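Uncharacterized protein VP1736 (Vibrio parahaemolyticus, PDB 3LXQ) is of unknown function but contains a domain of the sulfatase family, within the alkaline phosphatase-like clan of alpha/beta folds. Local coordinates at residues Q172-Q177 with S352-D357; N188-F193 with D199-E204; E232-S235 with P240-S243; D287-K290 with Y294-D297. One frame throughout, in Å; residues are numbered along the deposited sequence.

Interaction 1 (Q172-Q177 with S352-D357); sequences QGYHTQ and SLIGVD
Q172 and V356 have the nearest CA atoms of the two segments, 8.5 Å apart, so the backbones stand well separated and only side chains bridge them. Both segments carry a helix end: G173, with positive phi (97°), closes helix 165-171 in a Schellman motif in which Y174 N bonds back to L169 O, and G355 does the same for helix 346-353, whose last residues begin the second segment. From the first turn the chain runs on into strand 175-180, a parallel member of the central mixed sheet of this alkaline phosphatase-like fold, whereas the second leads to strand 358-360. Y174, just ahead of its strand, reaches across: chi1 at -83° swings its ring away from its own carbonyl, and the hydroxyl abuts two side-by-side methyls, with Y174 OH 3.6 Å from I354 CD1 and 3.8 Å from V356 CG2. Both methyls lie oblique to the ring; V356 CG2 also approaches Y174 CE1 at 4.1 Å, the two side chains running past one another in opposite directions. The buried hydroxyl is also hydrogen-bonded with K86 O. L169 packs against Y174, I354 and V356 alike, while exposed Q172 grazes V356 at the margin.

Interaction 2 (N188-F193 with D199-E204); sequences NMKTFF and DQIVEE
K190 starts with CG anti to its backbone N (chi1 -164°), then bends at each later torsion, which carries its amine from helix 189-195 over to E203. The glutamate meets it from a different start: CG lies between the backbone N and the carbonyl carbon (chi1 68°), and the chain is extended from there to the carboxylate. The two side chains cross at about a right angle, and K190 NZ donates to E203 OE2 in a salt bridge modelled at 2.5 Å, a very short value whose exact length is doubtful. Nearer the backbones lies an aliphatic contact. I201 points its CD1 at the helix, where it presses on K190 CG at 3.4 Å, tighter than usual van der Waals distance, and sits 4.0 Å from F193 CB. The lysine thus serves twice, its first carbons covering the isoleucine and its amine holding the glutamate. K190 and I201 also have the closest CA atoms, 7.4 Å apart. Helix and strand belong to one beta-alpha-beta unit, strand 175-180, helix 189-195 and strand 200-202, with its two strands parallel neighbours in the sheet. The ring of F193, a buried residue, meets F178 edge-to-face. E203 OE1 is held by A184 N, so both carboxylate oxygens have partners; with E183 OE2 also close to OE1, the K190 charge, with a weaker, longer pairing from K205, probably offsets the gathered negative charge.

Interaction 3 (E232-S235 with P240-S243); sequences ERLS and PFFS
An apolar contact between L234 and F241 joins the last turn of helix 220-234 to the start of strand 241-246, the parallel strand that the chain enters after a short loop. The CA atoms of L234 and F241 lie 7.1 Å apart, and the contact has no hydrogen bond across it. A chi1 of 59° tucks the F241 ring over its own backbone and turns it to the helix, where two parts of L234 meet it. The leucine CB touches one side of the ring obliquely, 3.6 Å from F241 CD2. One of its branch methyls makes an off-centre CH-pi contact: L234 CD1 is 4.2 Å from the F241 ring centroid, 29° off the ring normal, and 3.8 Å from F241 CB. The leucine therefore reaches from the ring into the root of the phenylalanine side chain. S235 adds a lighter touch through its backbone, with S235 N 4.3 Å from F241 CE2, while its hydroxyl is engaged elsewhere, hydrogen-bonded with S293 OG and with F231 O. Together these contacts bury 140 Å² in all. Strand 241-246 runs between strands 87-93 and 175-180 in the sheet: F241 also packs on V89 of the first, and its ring meets that of F231 from the helix, the planes about 15° apart, whereas L234 extends its cover to H175 and Q177 of the second.

Interaction 4 (D287-K290 with Y294-D297); sequences DKAK and YWDD
A289 and K290, at the end of helix 271-289, are overlaid by Y294 and W295 of the connection that leads through a short 3-10 turn into strand 298-304, a helix-to-strand connection of the alkaline phosphatase-like fold. The turn itself is closed by a backbone hydrogen bond from D297 N to Y294 O. Between the segments there are no hydrogen bonds; the 223 Å² buried comes from two aromatic side chains folding back over the helix end.

The CH-pi contact is made by K290 and W295, whose side chains run alongside each other in the same direction. CG of the lysine sits over one indole face, and K290 CG stands 4.1 Å from the centroid of the W295 six-membered ring, only 12° off the normal, a well-centred approach. The extended chain then departs from the indole, its ammonium in a salt bridge with E119 OE2.

The apolar contacts centre on A289. Its methyl lies against both aromatics, with A289 CB 4.0 Å from W295 CE3 and 4.2 Å from Y294 CE1. Y294 comes in obliquely and places OH 3.6 Å from A289 CA; that hydroxyl, in a buried side chain, is hydrogen-bonded with D228 OD2 of helix 220-234.

Polar backbone also meets the indole. The carbonyl of A289, already hydrogen-bonded with S292 OG, lies close beside the root of the tryptophan, with A289 O 3.3 Å from W295 CB.

In the fold
Interactions 1, 2 and 3 all reach the central mixed sheet, where strand 175-180 lies between strands 200-202 and 241-246 and backbone bonds tie it to both, among them H175 O to F242 N and T176 O to Q200 N. Interaction 1 spans the longest chain separation, and the other three fall in sequence within the 174 residues between its segments. Interaction 3 lies between interactions 1 and 4, about 11 and 12 Å from them, centre to centre, and Y294 packs on E232 and S235. Interactions 2 and 4 are farthest apart, about 25 Å between centres. Interactions 1-3 join helices or their following turns to one sheet's strands or adjacent turns; interaction 4 packs a helix end on the loop leading to strand 298-304.

Interaction 1 (Q172-Q177 with S352-D357)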
loop_
_atom_site.group_PDB
_atom_site.type_symbol
_atom_site.label_atom_id
_atom_site.label_comp_id
_atom_site.label_asym_id
_atom_site.label_seq_id
_atom_site.Cartn_x
_atom_site.Cartn_y
_atom_site.Cartn_z
ATOM N N GLN A 172 16.250 2.089 -13.911
ATOM C CA GLN A 172 16.386 0.760 -14.519
ATOM C C GLN A 172 15.793 0.639 -15.933
ATOM O O GLN A 172 15.722 -0.461 -16.478
ATOM C CB GLN A 172 15.755 -0.306 -13.604
ATOM C CG GLN A 172 16.635 -0.746 -12.442
ATOM C CD GLN A 172 17.975 -1.269 -12.915
ATOM O OE1 GLN A 172 19.003 -0.610 -12.748
ATOM N NE2 GLN A 172 17.969 -2.448 -13.531
ATOM N N GLY A 173 15.353 1.757 -16.512
ATOM C CA GLY A 173 14.862 1.783 -17.902
ATOM C C GLY A 173 13.352 1.699 -18.104
ATOM O O GLY A 173 12.887 1.503 -19.232
ATOM N N TYR A 174 12.587 1.842 -17.017
ATOM C CA TYR A 174 11.119 1.840 -17.072
ATOM C C TYR A 174 10.528 3.224 -17.361
ATOM O O TYR A 174 11.068 4.253 -16.928
ATOM C CB TYR A 174 10.520 1.366 -15.734
ATOM C CG TYR A 174 10.419 -0.135 -15.511
ATOM C CD1 TYR A 174 11.563 -0.934 -15.408
ATOM C CD2 TYR A 174 9.170 -0.746 -15.338
ATOM C CE1 TYR A 174 11.458 -2.317 -15.166
ATOM C CE2 TYR A 174 9.056 -2.118 -15.103
ATOM C CZ TYR A 174 10.200 -2.891 -15.016
ATOM O OH TYR A 174 10.083 -4.239 -14.813
ATOM N N HIS A 175 9.401 3.241 -18.069
ATOM C CA HIS A 175 8.561 4.417 -18.089
ATOM C C HIS A 175 7.723 4.355 -16.825
ATOM O O HIS A 175 7.222 3.293 -16.466
ATOM C CB HIS A 175 7.648 4.433 -19.307
ATOM C CG HIS A 175 6.819 5.674 -19.406
ATOM N ND1 HIS A 175 7.264 6.818 -20.037
ATOM C CD2 HIS A 175 5.580 5.956 -18.940
ATOM C CE1 HIS A 175 6.327 7.747 -19.962
ATOM N NE2 HIS A 175 5.297 7.251 -19.297
ATOM N N THR A 176 7.580 5.485 -16.142
ATOM C CA THR A 176 6.823 5.509 -14.879
ATOM C C THR A 176 5.706 6.545 -14.926
ATOM O O THR A 176 5.906 7.672 -15.391
ATOM C CB THR A 176 7.740 5.744 -13.665
ATOM O OG1 THR A 176 8.527 6.925 -13.876
ATOM C CG2 THR A 176 8.666 4.548 -13.465
ATOM N N GLN A 177 4.524 6.152 -14.457
ATOM C CA GLN A 177 3.351 7.014 -14.552
ATOM C C GLN A 177 2.417 6.865 -13.370
ATOM O O GLN A 177 2.468 5.880 -12.642
ATOM C CB GLN A 177 2.579 6.774 -15.859
ATOM C CG GLN A 177 1.969 5.385 -15.977
ATOM C CD GLN A 177 0.998 5.247 -17.135
ATOM O OE1 GLN A 177 0.990 6.058 -18.067
ATOM N NE2 GLN A 177 0.168 4.209 -17.082
ATOM N N SER A 352 10.325 -8.142 -6.797
ATOM C CA SER A 352 10.813 -9.502 -6.858
ATOM C C SER A 352 10.026 -10.275 -7.899
ATOM O O SER A 352 10.603 -11.075 -8.644
ATOM C CB SER A 352 10.714 -10.159 -5.477
ATOM O OG SER A 352 11.454 -11.371 -5.407
ATOM N N LEU A 353 8.716 -10.026 -7.962
ATOM C CA LEU A 353 7.841 -10.698 -8.936
ATOM C C LEU A 353 8.071 -10.262 -10.379
ATOM O O LEU A 353 7.869 -11.049 -11.318
ATOM C CB LEU A 353 6.368 -10.506 -8.572
ATOM C CG LEU A 353 5.834 -11.397 -7.451
ATOM C CD1 LEU A 353 4.530 -10.850 -6.879
ATOM C CD2 LEU A 353 5.663 -12.830 -7.955
ATOM N N ILE A 354 8.482 -9.009 -10.563
ATOM C CA ILE A 354 8.649 -8.466 -11.922
ATOM C C ILE A 354 10.061 -8.666 -12.487
ATOM O O ILE A 354 10.349 -8.262 -13.619
ATOM C CB ILE A 354 8.200 -6.978 -12.041
ATOM C CG1 ILE A 354 9.081 -6.050 -11.199
ATOM C CG2 ILE A 354 6.711 -6.837 -11.702
ATOM C CD1 ILE A 354 8.867 -4.566 -11.479
ATOM N N GLY A 355 10.927 -9.270 -11.683
ATOM C CA GLY A 355 12.295 -9.567 -12.101
ATOM C C GLY A 355 13.304 -8.450 -11.907
ATOM O O GLY A 355 14.309 -8.402 -12.605
ATOM N N VAL A 356 13.048 -7.549 -10.961
ATOM C CA VAL A 356 13.993 -6.455 -10.697
ATOM C C VAL A 356 14.736 -6.655 -9.384
ATOM O O VAL A 356 14.115 -6.650 -8.308
ATOM C CB VAL A 356 13.304 -5.057 -10.720
ATOM C CG1 VAL A 356 14.294 -3.953 -10.337
ATOM C CG2 VAL A 356 12.734 -4.774 -12.101
ATOM N N ASP A 357 16.057 -6.824 -9.474
ATOM C CA ASP A 357 16.921 -6.904 -8.282
ATOM C C ASP A 357 16.880 -5.562 -7.549
ATOM O O ASP A 357 16.963 -4.509 -8.183
ATOM C CB ASP A 357 18.374 -7.228 -8.659
ATOM C CG ASP A 357 18.579 -8.679 -9.089
ATOM O OD1 ASP A 357 19.691 -8.986 -9.575
ATOM O OD2 ASP A 357 17.656 -9.512 -8.948
#

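Interaction 2 (N188-F193 with D199-E204)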
loop_
_atom_site.group_PDB
_atom_site.type_symbol
_atom_site.label_atom_id
_atom_site.label_comp_id
_atom_site.label_asym_id
_atom_site.label_seq_id
_atom_site.Cartn_x
_atom_site.Cartn_y
_atom_site.Cartn_z
ATOM N N ASN A 188 -0.883 17.076 -2.540
ATOM C CA ASN A 188 0.524 17.269 -2.918
ATOM C C ASN A 188 1.121 16.120 -3.772
ATOM O O ASN A 188 2.340 16.012 -3.925
ATOM C CB ASN A 188 1.359 17.503 -1.644
ATOM C CG ASN A 188 2.699 18.144 -1.925
ATOM O OD1 ASN A 188 3.718 17.731 -1.375
ATOM N ND2 ASN A 188 2.708 19.148 -2.799
HETATM N N MSE A 189 0.261 15.272 -4.332
HETATM C CA MSE A 189 0.725 14.075 -5.040
HETATM C C MSE A 189 1.603 14.399 -6.247
HETATM O O MSE A 189 2.730 13.906 -6.339
HETATM C CB MSE A 189 -0.447 13.190 -5.446
HETATM C CG MSE A 189 -1.191 12.613 -4.259
HETATM SE SE MSE A 189 -2.725 11.543 -4.791
HETATM C CE MSE A 189 -3.648 12.869 -5.915
ATOM N N LYS A 190 1.104 15.247 -7.147
ATOM C CA LYS A 190 1.821 15.575 -8.382
ATOM C C LYS A 190 3.249 16.033 -8.115
ATOM O O LYS A 190 4.172 15.622 -8.806
ATOM C CB LYS A 190 1.085 16.655 -9.184
ATOM C CG LYS A 190 1.567 16.759 -10.622
ATOM C CD LYS A 190 1.571 18.171 -11.123
ATOM C CE LYS A 190 0.682 18.299 -12.339
ATOM N NZ LYS A 190 -0.752 18.214 -11.924
ATOM N N THR A 191 3.408 16.901 -7.122
ATOM C CA THR A 191 4.707 17.452 -6.755
ATOM C C THR A 191 5.623 16.373 -6.189
ATOM O O THR A 191 6.780 16.263 -6.582
ATOM C CB THR A 191 4.554 18.640 -5.764
ATOM O OG1 THR A 191 3.800 19.682 -6.398
ATOM C CG2 THR A 191 5.911 19.206 -5.342
ATOM N N PHE A 192 5.101 15.561 -5.279
ATOM C CA PHE A 192 5.874 14.438 -4.767
ATOM C C PHE A 192 6.234 13.430 -5.857
ATOM O O PHE A 192 7.334 12.886 -5.845
ATOM C CB PHE A 192 5.129 13.729 -3.645
ATOM C CG PHE A 192 5.876 12.553 -3.067
ATOM C CD1 PHE A 192 6.918 12.745 -2.165
ATOM C CD2 PHE A 192 5.521 11.249 -3.408
ATOM C CE1 PHE A 192 7.587 11.661 -1.603
ATOM C CE2 PHE A 192 6.188 10.160 -2.839
ATOM C CZ PHE A 192 7.228 10.368 -1.942
ATOM N N PHE A 193 5.305 13.160 -6.770
ATOM C CA PHE A 193 5.540 12.126 -7.772
ATOM C C PHE A 193 6.557 12.625 -8.799
ATOM O O PHE A 193 7.503 11.910 -9.120
ATOM C CB PHE A 193 4.238 11.672 -8.452
ATOM C CG PHE A 193 3.310 10.856 -7.568
ATOM C CD1 PHE A 193 3.796 10.073 -6.521
ATOM C CD2 PHE A 193 1.947 10.834 -7.832
ATOM C CE1 PHE A 193 2.929 9.306 -5.728
ATOM C CE2 PHE A 193 1.084 10.077 -7.058
ATOM C CZ PHE A 193 1.581 9.304 -6.002
ATOM N N ASP A 199 7.565 9.929 -14.559
ATOM C CA ASP A 199 7.759 10.612 -15.840
ATOM C C ASP A 199 6.499 11.365 -16.248
ATOM O O ASP A 199 6.504 12.589 -16.373
ATOM C CB ASP A 199 8.111 9.611 -16.953
ATOM C CG ASP A 199 9.533 9.098 -16.864
ATOM O OD1 ASP A 199 10.373 9.754 -16.215
ATOM O OD2 ASP A 199 9.815 8.034 -17.458
ATOM N N GLN A 200 5.431 10.603 -16.463
ATOM C CA GLN A 200 4.156 11.104 -16.950
ATOM C C GLN A 200 3.148 11.128 -15.804
ATOM O O GLN A 200 3.159 10.247 -14.945
ATOM C CB GLN A 200 3.667 10.184 -18.070
ATOM C CG GLN A 200 2.202 10.323 -18.456
ATOM C CD GLN A 200 1.750 9.255 -19.438
ATOM O OE1 GLN A 200 1.131 9.563 -20.458
ATOM N NE2 GLN A 200 2.068 7.994 -19.144
ATOM N N ILE A 201 2.304 12.154 -15.773
ATOM C CA ILE A 201 1.131 12.151 -14.906
ATOM C C ILE A 201 -0.106 12.394 -15.752
ATOM O O ILE A 201 -0.205 13.389 -16.489
ATOM C CB ILE A 201 1.225 13.156 -13.727
ATOM C CG1 ILE A 201 2.235 12.652 -12.695
ATOM C CG2 ILE A 201 -0.142 13.328 -13.053
ATOM C CD1 ILE A 201 2.472 13.585 -11.533
ATOM N N VAL A 202 -1.026 11.445 -15.651
ATOM C CA VAL A 202 -2.294 11.480 -16.345
ATOM C C VAL A 202 -3.328 11.859 -15.296
ATOM O O VAL A 202 -3.473 11.176 -14.284
ATOM C CB VAL A 202 -2.618 10.095 -16.956
ATOM C CG1 VAL A 202 -3.920 10.122 -17.744
ATOM C CG2 VAL A 202 -1.462 9.612 -17.836
ATOM N N GLU A 203 -4.029 12.966 -15.522
ATOM C CA GLU A 203 -5.036 13.427 -14.573
ATOM C C GLU A 203 -6.291 13.942 -15.282
ATOM O O GLU A 203 -6.428 13.762 -16.494
ATOM C CB GLU A 203 -4.436 14.473 -13.637
ATOM C CG GLU A 203 -4.086 15.789 -14.298
ATOM C CD GLU A 203 -3.445 16.748 -13.335
ATOM O OE1 GLU A 203 -4.129 17.164 -12.373
ATOM O OE2 GLU A 203 -2.254 17.079 -13.537
ATOM N N GLU A 204 -7.193 14.584 -14.536
ATOM C CA GLU A 204 -8.506 14.968 -15.059
ATOM C C GLU A 204 -8.457 15.702 -16.411
ATOM O O GLU A 204 -9.253 15.417 -17.307
ATOM C CB GLU A 204 -9.294 15.795 -14.027
ATOM C CG GLU A 204 -10.791 15.862 -14.329
ATOM C CD GLU A 204 -11.607 16.597 -13.267
ATOM O OE1 GLU A 204 -11.045 16.994 -12.218
ATOM O OE2 GLU A 204 -12.825 16.771 -13.489
#

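Interaction 3 (E232-S235 with P240-S243)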
loop_
_atom_site.group_PDB
_atom_site.type_symbol
_atom_site.label_atom_id
_atom_site.label_comp_id
_atom_site.label_asym_id
_atom_site.label_seq_id
_atom_site.Cartn_x
_atom_site.Cartn_y
_atom_site.Cartn_z
ATOM N N GLU A 232 -2.302 -0.511 -23.133
ATOM C CA GLU A 232 -2.263 -1.040 -24.506
ATOM C C GLU A 232 -1.432 -0.151 -25.424
ATOM O O GLU A 232 -0.906 -0.614 -26.444
ATOM C CB GLU A 232 -3.667 -1.240 -25.070
ATOM C CG GLU A 232 -3.819 -2.561 -25.834
ATOM C CD GLU A 232 -4.995 -3.381 -25.323
ATOM O OE1 GLU A 232 -5.860 -2.832 -24.592
ATOM O OE2 GLU A 232 -5.048 -4.583 -25.638
ATOM N N ARG A 233 -1.323 1.119 -25.043
ATOM C CA ARG A 233 -0.442 2.083 -25.688
ATOM C C ARG A 233 1.014 1.777 -25.350
ATOM O O ARG A 233 1.817 1.520 -26.252
ATOM C CB ARG A 233 -0.803 3.511 -25.255
ATOM C CG ARG A 233 -0.095 4.636 -26.027
ATOM C CD ARG A 233 1.410 4.693 -25.700
ATOM N NE ARG A 233 1.883 6.007 -25.260
ATOM C CZ ARG A 233 1.262 6.790 -24.384
ATOM N NH1 ARG A 233 1.793 7.957 -24.056
ATOM N NH2 ARG A 233 0.123 6.409 -23.821
ATOM N N LEU A 234 1.344 1.794 -24.057
ATOM C CA LEU A 234 2.724 1.576 -23.601
ATOM C C LEU A 234 3.292 0.216 -24.036
ATOM O O LEU A 234 4.493 0.093 -24.306
ATOM C CB LEU A 234 2.847 1.762 -22.080
ATOM C CG LEU A 234 2.742 3.190 -21.517
ATOM C CD1 LEU A 234 2.378 3.184 -20.023
ATOM C CD2 LEU A 234 4.013 4.018 -21.776
ATOM N N SER A 235 2.420 -0.785 -24.135
ATOM C CA SER A 235 2.828 -2.144 -24.494
ATOM C C SER A 235 3.249 -2.255 -25.958
ATOM O O SER A 235 3.935 -3.206 -26.331
ATOM C CB SER A 235 1.711 -3.146 -24.187
ATOM O OG SER A 235 0.569 -2.909 -25.002
ATOM N N PRO A 240 9.421 -1.432 -20.544
ATOM C CA PRO A 240 8.596 -1.884 -19.443
ATOM C C PRO A 240 8.063 -0.644 -18.720
ATOM O O PRO A 240 8.778 0.360 -18.600
ATOM C CB PRO A 240 9.586 -2.649 -18.558
ATOM C CG PRO A 240 10.929 -2.077 -18.898
ATOM C CD PRO A 240 10.843 -1.784 -20.361
ATOM N N PHE A 241 6.815 -0.696 -18.277
ATOM C CA PHE A 241 6.230 0.435 -17.562
ATOM C C PHE A 241 5.797 0.086 -16.148
ATOM O O PHE A 241 5.429 -1.061 -15.866
ATOM C CB PHE A 241 5.047 1.023 -18.333
ATOM C CG PHE A 241 3.927 0.045 -18.588
ATOM C CD1 PHE A 241 2.850 -0.044 -17.718
ATOM C CD2 PHE A 241 3.936 -0.765 -19.720
ATOM C CE1 PHE A 241 1.811 -0.937 -17.958
ATOM C CE2 PHE A 241 2.895 -1.657 -19.971
ATOM C CZ PHE A 241 1.833 -1.742 -19.086
ATOM N N PHE A 242 5.834 1.102 -15.281
ATOM C CA PHE A 242 5.296 1.021 -13.925
ATOM C C PHE A 242 4.193 2.062 -13.787
ATOM O O PHE A 242 4.433 3.260 -13.947
ATOM C CB PHE A 242 6.392 1.254 -12.867
ATOM C CG PHE A 242 5.851 1.621 -11.496
ATOM C CD1 PHE A 242 4.964 0.775 -10.829
ATOM C CD2 PHE A 242 6.237 2.806 -10.878
ATOM C CE1 PHE A 242 4.460 1.110 -9.560
ATOM C CE2 PHE A 242 5.746 3.151 -9.613
ATOM C CZ PHE A 242 4.848 2.301 -8.956
ATOM N N SER A 243 2.987 1.589 -13.481
ATOM C CA SER A 243 1.827 2.449 -13.381
ATOM C C SER A 243 1.131 2.376 -12.024
ATOM O O SER A 243 0.728 1.304 -11.572
ATOM C CB SER A 243 0.846 2.106 -14.502
ATOM O OG SER A 243 -0.284 2.966 -14.476
#

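Interaction 4 (D287-K290 with Y294-D297)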
loop_
_atom_site.group_PDB
_atom_site.type_symbol
_atom_site.label_atom_id
_atom_site.label_comp_id
_atom_site.label_asym_id
_atom_site.label_seq_id
_atom_site.Cartn_x
_atom_site.Cartn_y
_atom_site.Cartn_z
ATOM N N ASP A 287 -11.950 -7.363 -17.199
ATOM C CA ASP A 287 -12.575 -7.993 -18.367
ATOM C C ASP A 287 -11.832 -7.586 -19.632
ATOM O O ASP A 287 -11.674 -8.377 -20.571
ATOM C CB ASP A 287 -14.049 -7.587 -18.494
ATOM C CG ASP A 287 -14.924 -8.180 -17.396
ATOM O OD1 ASP A 287 -14.584 -9.254 -16.839
ATOM O OD2 ASP A 287 -15.961 -7.549 -17.090
ATOM N N LYS A 288 -11.396 -6.333 -19.641
ATOM C CA LYS A 288 -10.620 -5.776 -20.727
ATOM C C LYS A 288 -9.184 -6.246 -20.621
ATOM O O LYS A 288 -8.588 -6.652 -21.615
ATOM C CB LYS A 288 -10.696 -4.244 -20.700
ATOM C CG LYS A 288 -12.129 -3.706 -20.772
ATOM C CD LYS A 288 -12.235 -2.401 -21.547
ATOM C CE LYS A 288 -11.608 -1.224 -20.810
ATOM N NZ LYS A 288 -11.435 -0.051 -21.717
ATOM N N ALA A 289 -8.648 -6.216 -19.403
ATOM C CA ALA A 289 -7.257 -6.578 -19.135
ATOM C C ALA A 289 -6.911 -7.998 -19.597
ATOM O O ALA A 289 -5.827 -8.249 -20.139
ATOM C CB ALA A 289 -6.951 -6.411 -17.643
ATOM N N LYS A 290 -7.845 -8.922 -19.377
ATOM C CA LYS A 290 -7.623 -10.327 -19.667
ATOM C C LYS A 290 -7.638 -10.650 -21.163
ATOM O O LYS A 290 -7.167 -11.710 -21.572
ATOM C CB LYS A 290 -8.657 -11.179 -18.939
ATOM C CG LYS A 290 -8.427 -11.298 -17.441
ATOM C CD LYS A 290 -9.630 -11.964 -16.807
ATOM C CE LYS A 290 -9.353 -12.401 -15.396
ATOM N NZ LYS A 290 -10.626 -12.797 -14.713
ATOM N N TYR A 294 -1.211 -6.464 -23.115
ATOM C CA TYR A 294 -0.239 -6.332 -22.040
ATOM C C TYR A 294 -0.327 -7.462 -20.995
ATOM O O TYR A 294 0.572 -7.609 -20.166
ATOM C CB TYR A 294 -0.346 -4.939 -21.386
ATOM C CG TYR A 294 -1.745 -4.535 -20.959
ATOM C CD1 TYR A 294 -2.262 -4.936 -19.729
ATOM C CD2 TYR A 294 -2.542 -3.738 -21.776
ATOM C CE1 TYR A 294 -3.544 -4.570 -19.325
ATOM C CE2 TYR A 294 -3.827 -3.361 -21.380
ATOM C CZ TYR A 294 -4.316 -3.783 -20.155
ATOM O OH TYR A 294 -5.582 -3.421 -19.757
ATOM N N TRP A 295 -1.396 -8.264 -21.060
ATOM C CA TRP A 295 -1.715 -9.255 -20.019
ATOM C C TRP A 295 -0.608 -10.265 -19.727
ATOM O O TRP A 295 -0.313 -10.547 -18.555
ATOM C CB TRP A 295 -3.011 -10.007 -20.335
ATOM C CG TRP A 295 -3.398 -10.955 -19.228
ATOM C CD1 TRP A 295 -3.254 -12.314 -19.223
ATOM C CD2 TRP A 295 -3.951 -10.605 -17.953
ATOM N NE1 TRP A 295 -3.705 -12.834 -18.034
ATOM C CE2 TRP A 295 -4.137 -11.809 -17.235
ATOM C CE3 TRP A 295 -4.328 -9.391 -17.354
ATOM C CZ2 TRP A 295 -4.680 -11.837 -15.942
ATOM C CZ3 TRP A 295 -4.865 -9.418 -16.069
ATOM C CH2 TRP A 295 -5.032 -10.633 -15.375
ATOM N N ASP A 296 -0.014 -10.802 -20.789
ATOM C CA ASP A 296 1.093 -11.757 -20.683
ATOM C C ASP A 296 2.253 -11.199 -19.872
ATOM O O ASP A 296 2.937 -11.931 -19.154
ATOM C CB ASP A 296 1.611 -12.118 -22.083
ATOM C CG ASP A 296 0.780 -13.187 -22.764
ATOM O OD1 ASP A 296 -0.244 -13.623 -22.191
ATOM O OD2 ASP A 296 1.161 -13.596 -23.886
ATOM N N ASP A 297 2.448 -9.888 -19.977
ATOM C CA ASP A 297 3.703 -9.262 -19.602
ATOM C C ASP A 297 3.624 -8.444 -18.302
ATOM O O ASP A 297 4.555 -7.696 -17.988
ATOM C CB ASP A 297 4.155 -8.377 -20.770
ATOM C CG ASP A 297 5.634 -8.023 -20.719
ATOM O OD1 ASP A 297 6.049 -7.181 -21.547
ATOM O OD2 ASP A 297 6.380 -8.579 -19.880
#